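Local coordinates for protein terminase large subunit (Thermus phage G20c, PDB 5M1P) that cuts viral DNA as the nuclease of the packaging terminase, whose large subunit is also an ATP-driven motor that moves the genome into empty capsids, at residues Val7-Arg21 with Leu132-Asp146. Residues are numbered along the deposited sequence; the frame is centred on the assembly and turned at random.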
loop_
_atom_site.group_PDB
_atom_site.type_symbol
_atom_site.label_atom_id
_atom_site.label_comp_id
_atom_site.label_asym_id
_atom_site.label_seq_id
_atom_site.Cartn_x
_atom_site.Cartn_y
_atom_site.Cartn_z
ATOM N N VAL A 7 -0.949 -0.724 -16.564
ATOM C CA VAL A 7 -1.155 0.521 -15.853
ATOM C C VAL A 7 0.185 1.198 -15.572
ATOM O O VAL A 7 0.332 2.403 -15.769
ATOM C CB VAL A 7 -1.920 0.269 -14.546
ATOM C CG1 VAL A 7 -1.964 1.509 -13.683
ATOM C CG2 VAL A 7 -3.331 -0.210 -14.853
ATOM N N PHE A 8 1.158 0.426 -15.100
ATOM C CA PHE A 8 2.435 1.003 -14.689
ATOM C C PHE A 8 3.447 0.955 -15.824
ATOM O O PHE A 8 4.413 0.200 -15.805
ATOM C CB PHE A 8 2.924 0.346 -13.405
ATOM C CG PHE A 8 1.995 0.576 -12.247
ATOM C CD1 PHE A 8 1.827 1.859 -11.731
ATOM C CD2 PHE A 8 1.241 -0.463 -11.712
ATOM C CE1 PHE A 8 0.957 2.093 -10.687
ATOM C CE2 PHE A 8 0.365 -0.230 -10.678
ATOM C CZ PHE A 8 0.231 1.044 -10.156
ATOM N N SER A 9 3.217 1.823 -16.801
ATOM C CA SER A 9 4.092 1.937 -17.964
ATOM C C SER A 9 5.480 2.447 -17.585
ATOM O O SER A 9 6.429 2.213 -18.328
ATOM C CB SER A 9 3.461 2.858 -19.014
ATOM O OG SER A 9 3.069 4.085 -18.458
ATOM N N GLY A 10 5.593 3.110 -16.427
ATOM C CA GLY A 10 6.879 3.583 -15.918
ATOM C C GLY A 10 7.607 2.656 -14.973
ATOM O O GLY A 10 8.466 3.121 -14.236
ATOM N N LEU A 11 7.323 1.353 -15.012
ATOM C CA LEU A 11 7.978 0.368 -14.128
ATOM C C LEU A 11 9.502 0.371 -14.280
ATOM O O LEU A 11 10.232 0.109 -13.322
ATOM C CB LEU A 11 7.415 -1.041 -14.385
ATOM C CG LEU A 11 7.518 -2.104 -13.290
ATOM C CD1 LEU A 11 6.746 -1.677 -12.055
ATOM C CD2 LEU A 11 6.989 -3.437 -13.788
ATOM N N ASP A 12 9.980 0.707 -15.473
ATOM C CA ASP A 12 11.413 0.837 -15.722
ATOM C C ASP A 12 12.099 1.910 -14.875
ATOM O O ASP A 12 13.308 1.859 -14.701
ATOM C CB ASP A 12 11.673 1.126 -17.204
ATOM C CG ASP A 12 11.007 2.414 -17.678
ATOM O OD1 ASP A 12 9.751 2.472 -17.673
ATOM O OD2 ASP A 12 11.725 3.362 -18.048
ATOM N N MET A 13 11.336 2.891 -14.397
ATOM C CA MET A 13 11.858 3.958 -13.541
ATOM C C MET A 13 11.702 3.711 -12.045
ATOM O O MET A 13 12.139 4.538 -11.240
ATOM C CB MET A 13 11.216 5.294 -13.926
ATOM C CG MET A 13 11.683 5.828 -15.272
ATOM S SD MET A 13 13.445 6.229 -15.248
ATOM C CE MET A 13 13.616 7.377 -13.886
ATOM N N LEU A 14 11.107 2.582 -11.671
ATOM C CA LEU A 14 10.949 2.202 -10.266
ATOM C C LEU A 14 12.332 1.940 -9.675
ATOM O O LEU A 14 13.120 1.199 -10.262
ATOM C CB LEU A 14 10.079 0.941 -10.190
ATOM C CG LEU A 14 9.699 0.371 -8.834
ATOM C CD1 LEU A 14 8.792 1.337 -8.103
ATOM C CD2 LEU A 14 9.018 -0.971 -9.029
ATOM N N ILE A 15 12.634 2.579 -8.546
ATOM C CA ILE A 15 13.881 2.335 -7.830
ATOM C C ILE A 15 13.698 1.108 -6.954
ATOM O O ILE A 15 12.695 0.970 -6.242
ATOM C CB ILE A 15 14.304 3.547 -6.994
ATOM C CG1 ILE A 15 14.639 4.696 -7.941
ATOM C CG2 ILE A 15 15.502 3.217 -6.098
ATOM C CD1 ILE A 15 14.712 6.040 -7.269
ATOM N N LEU A 16 14.679 0.220 -7.021
ATOM C CA LEU A 16 14.626 -1.068 -6.359
ATOM C C LEU A 16 15.594 -1.053 -5.196
ATOM O O LEU A 16 16.766 -0.719 -5.364
ATOM C CB LEU A 16 14.976 -2.163 -7.358
ATOM C CG LEU A 16 14.172 -2.142 -8.661
ATOM C CD1 LEU A 16 14.606 -3.301 -9.541
ATOM C CD2 LEU A 16 12.681 -2.202 -8.385
ATOM N N LEU A 17 15.099 -1.435 -4.025
ATOM C CA LEU A 17 15.837 -1.296 -2.775
ATOM C C LEU A 17 16.095 -2.648 -2.120
ATOM O O LEU A 17 15.177 -3.473 -2.006
ATOM C CB LEU A 17 15.028 -0.451 -1.797
ATOM C CG LEU A 17 14.595 0.936 -2.269
ATOM C CD1 LEU A 17 13.599 1.548 -1.291
ATOM C CD2 LEU A 17 15.807 1.828 -2.442
ATOM N N PRO A 18 17.327 -2.875 -1.635
ATOM C CA PRO A 18 17.571 -4.098 -0.880
ATOM C C PRO A 18 16.863 -4.038 0.473
ATOM O O PRO A 18 16.546 -2.949 0.961
ATOM C CB PRO A 18 19.093 -4.105 -0.718
ATOM C CG PRO A 18 19.440 -2.669 -0.662
ATOM C CD PRO A 18 18.491 -1.965 -1.590
ATOM N N TYR A 19 16.587 -5.198 1.048
ATOM C CA TYR A 19 15.884 -5.265 2.321
ATOM C C TYR A 19 16.312 -6.492 3.096
ATOM O O TYR A 19 16.948 -7.401 2.546
ATOM C CB TYR A 19 14.357 -5.292 2.110
ATOM C CG TYR A 19 13.881 -6.469 1.273
ATOM C CD1 TYR A 19 13.849 -6.387 -0.121
ATOM C CD2 TYR A 19 13.507 -7.685 1.866
ATOM C CE1 TYR A 19 13.447 -7.466 -0.892
ATOM C CE2 TYR A 19 13.089 -8.765 1.090
ATOM C CZ TYR A 19 13.069 -8.646 -0.286
ATOM O OH TYR A 19 12.666 -9.703 -1.072
ATOM N N GLU A 20 15.941 -6.509 4.371
ATOM C CA GLU A 20 16.067 -7.693 5.214
ATOM C C GLU A 20 14.659 -8.200 5.496
ATOM O O GLU A 20 13.795 -7.431 5.921
ATOM C CB GLU A 20 16.758 -7.354 6.531
ATOM C CG GLU A 20 17.104 -8.585 7.365
ATOM C CD GLU A 20 17.744 -8.264 8.704
ATOM O OE1 GLU A 20 17.641 -7.110 9.177
ATOM O OE2 GLU A 20 18.341 -9.193 9.297
ATOM N N ARG A 21 14.424 -9.483 5.251
ATOM C CA ARG A 21 13.149 -10.093 5.617
ATOM C C ARG A 21 13.189 -10.402 7.116
ATOM O O ARG A 21 14.029 -11.184 7.565
ATOM C CB ARG A 21 12.883 -11.354 4.787
ATOM C CG ARG A 21 11.447 -11.859 4.864
ATOM C CD ARG A 21 11.176 -12.954 3.835
ATOM N NE ARG A 21 11.250 -12.483 2.442
ATOM C CZ ARG A 21 10.222 -12.105 1.669
ATOM N NH1 ARG A 21 8.959 -12.098 2.112
ATOM N NH2 ARG A 21 10.466 -11.698 0.420
ATOM N N LEU A 132 0.253 7.311 -8.235
ATOM C CA LEU A 132 1.372 6.388 -8.079
ATOM C C LEU A 132 2.115 6.193 -9.399
ATOM O O LEU A 132 3.349 6.215 -9.444
ATOM C CB LEU A 132 0.897 5.048 -7.512
ATOM C CG LEU A 132 1.944 3.944 -7.342
ATOM C CD1 LEU A 132 3.016 4.363 -6.359
ATOM C CD2 LEU A 132 1.306 2.650 -6.869
ATOM N N ALA A 133 1.362 6.004 -10.478
ATOM C CA ALA A 133 1.958 5.784 -11.800
ATOM C C ALA A 133 2.787 6.965 -12.271
ATOM O O ALA A 133 3.865 6.772 -12.844
ATOM C CB ALA A 133 0.878 5.497 -12.821
ATOM N N LEU A 134 2.293 8.177 -12.041
ATOM C CA LEU A 134 3.012 9.384 -12.448
ATOM C C LEU A 134 4.298 9.555 -11.656
ATOM O O LEU A 134 5.356 9.830 -12.228
ATOM C CB LEU A 134 2.134 10.624 -12.281
ATOM C CG LEU A 134 2.787 11.974 -12.610
ATOM C CD1 LEU A 134 3.204 12.022 -14.070
ATOM C CD2 LEU A 134 1.846 13.113 -12.278
ATOM N N LEU A 135 4.212 9.422 -10.336
ATOM C CA LEU A 135 5.407 9.467 -9.492
ATOM C C LEU A 135 6.419 8.395 -9.900
ATOM O O LEU A 135 7.631 8.617 -9.870
ATOM C CB LEU A 135 5.028 9.267 -8.024
ATOM C CG LEU A 135 4.317 10.448 -7.374
ATOM C CD1 LEU A 135 3.706 10.015 -6.044
ATOM C CD2 LEU A 135 5.252 11.633 -7.176
ATOM N N MET A 136 5.917 7.231 -10.305
ATOM C CA MET A 136 6.791 6.143 -10.719
ATOM C C MET A 136 7.559 6.493 -11.991
ATOM O O MET A 136 8.781 6.328 -12.048
ATOM C CB MET A 136 6.005 4.858 -10.940
ATOM C CG MET A 136 6.887 3.628 -11.070
ATOM S SD MET A 136 5.976 2.123 -11.456
ATOM C CE MET A 136 4.956 1.957 -9.990
ATOM N N GLU A 137 6.854 7.004 -12.996
ATOM C CA GLU A 137 7.512 7.402 -14.247
ATOM C C GLU A 137 8.540 8.492 -13.996
ATOM O O GLU A 137 9.587 8.503 -14.643
ATOM C CB GLU A 137 6.490 7.857 -15.291
ATOM C CG GLU A 137 7.098 8.324 -16.607
ATOM C CD GLU A 137 7.857 7.226 -17.325
ATOM O OE1 GLU A 137 9.061 7.406 -17.617
ATOM O OE2 GLU A 137 7.248 6.176 -17.607
ATOM N N LYS A 138 8.266 9.361 -13.024
ATOM C CA LYS A 138 9.197 10.428 -12.650
ATOM C C LYS A 138 10.400 9.976 -11.815
ATOM O O LYS A 138 11.209 10.811 -11.414
ATOM C CB LYS A 138 8.443 11.519 -11.897
ATOM C CG LYS A 138 7.462 12.299 -12.759
ATOM C CD LYS A 138 6.858 13.451 -11.976
ATOM C CE LYS A 138 6.023 14.368 -12.851
ATOM N NZ LYS A 138 5.100 15.200 -12.025
ATOM N N GLY A 139 10.516 8.677 -11.534
ATOM C CA GLY A 139 11.648 8.141 -10.794
ATOM C C GLY A 139 11.599 8.446 -9.309
ATOM O O GLY A 139 12.637 8.484 -8.659
ATOM N N GLN A 140 10.396 8.662 -8.774
ATOM C CA GLN A 140 10.223 9.045 -7.366
ATOM C C GLN A 140 9.692 7.930 -6.451
ATOM O O GLN A 140 9.556 8.125 -5.243
ATOM C CB GLN A 140 9.337 10.290 -7.297
ATOM C CG GLN A 140 10.005 11.492 -7.954
ATOM C CD GLN A 140 9.207 12.769 -7.844
ATOM O OE1 GLN A 140 9.546 13.657 -7.062
ATOM N NE2 GLN A 140 8.140 12.871 -8.624
ATOM N N VAL A 141 9.412 6.761 -7.019
ATOM C CA VAL A 141 8.904 5.618 -6.269
ATOM C C VAL A 141 10.048 4.631 -6.072
ATOM O O VAL A 141 10.754 4.287 -7.028
ATOM C CB VAL A 141 7.704 4.967 -6.992
ATOM C CG1 VAL A 141 7.195 3.736 -6.246
ATOM C CG2 VAL A 141 6.567 5.967 -7.152
ATOM N N ALA A 142 10.260 4.224 -4.826
ATOM C CA ALA A 142 11.328 3.308 -4.468
ATOM C C ALA A 142 10.782 2.267 -3.509
ATOM O O ALA A 142 10.260 2.613 -2.449
ATOM C CB ALA A 142 12.480 4.077 -3.843
ATOM N N VAL A 143 10.855 0.999 -3.906
ATOM C CA VAL A 143 10.235 -0.105 -3.184
ATOM C C VAL A 143 11.217 -1.243 -2.910
ATOM O O VAL A 143 12.241 -1.344 -3.589
ATOM C CB VAL A 143 9.022 -0.669 -3.966
ATOM C CG1 VAL A 143 8.012 0.429 -4.247
ATOM C CG2 VAL A 143 9.421 -1.360 -5.270
ATOM N N PRO A 144 10.901 -2.113 -1.931
ATOM C CA PRO A 144 11.726 -3.300 -1.740
ATOM C C PRO A 144 11.804 -4.128 -3.019
ATOM O O PRO A 144 10.791 -4.334 -3.678
ATOM C CB PRO A 144 10.993 -4.073 -0.642
ATOM C CG PRO A 144 10.162 -3.060 0.064
ATOM C CD PRO A 144 9.772 -2.069 -0.980
ATOM N N ASN A 145 13.008 -4.571 -3.362
ATOM C CA ASN A 145 13.265 -5.293 -4.595
ATOM C C ASN A 145 12.861 -6.749 -4.393
ATOM O O ASN A 145 13.695 -7.658 -4.278
ATOM C CB ASN A 145 14.746 -5.139 -4.969
ATOM C CG ASN A 145 15.064 -5.664 -6.348
ATOM O OD1 ASN A 145 14.187 -6.161 -7.064
ATOM N ND2 ASN A 145 16.325 -5.553 -6.735
ATOM N N ASP A 146 11.554 -6.962 -4.375
ATOM C CA ASP A 146 10.959 -8.234 -4.047
ATOM C C ASP A 146 10.111 -8.626 -5.239
ATOM O O ASP A 146 9.266 -7.844 -5.678
ATOM C CB ASP A 146 10.095 -8.082 -2.797
ATOM C CG ASP A 146 9.357 -9.342 -2.456
ATOM O OD1 ASP A 146 9.993 -10.295 -1.952
ATOM O OD2 ASP A 146 8.146 -9.386 -2.721
HETATM O O HOH W 1 4.747 5.964 -18.514
HETATM O O HOH W 2 3.793 4.221 -14.600
HETATM O O HOH W 3 10.341 5.504 -18.866
HETATM O O HOH W 4 9.948 5.627 -9.699
HETATM O O HOH W 5 14.106 -10.261 -3.341
HETATM O O HOH W 6 7.268 -10.906 -0.540
#
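Met136 leaves helix 122-137 with CG anti to the backbone N (chi1 -167°) and bends at its last torsion (chi3 -63°), which brings CE to 3.6 Å from Phe8 CD1 and makes an oblique Met-aromatic contact with that ring. The contact as a whole illustrates how a helix end and the strand after it can be held by one segment, 7-21: beyond the Schellman motif at Gly139, strand 142-144 pairs in parallel with strand 15-17 at an edge of the RNase H-like domain's mixed sheet. Four backbone bonds form this ladder, from Ile15 N to Val141 O (3.0 Å) through to Asn145 N and Leu17 O (2.8 Å). On one face Ile15 CB meets Ala142 CB; on the other, Leu16 CB lies 3.6 Å from Asn145 CG, both side chains also touching Leu150 of helix 147-154. Leu14, its CG turned away from its own N (chi1 -177°), presses CD1 tightly against Val141 CG1 at 3.4 Å. Waters bridge the turn to the helix, one accepting from Gly10 N and donating to Ala133 O. At the far end Asp146, the N-cap of helix 147-154, forms a salt bridge through OD1, which meets the guanidinium edge at Arg21 NH2, 2.8 Å away, in a bent, weak hydrogen bond.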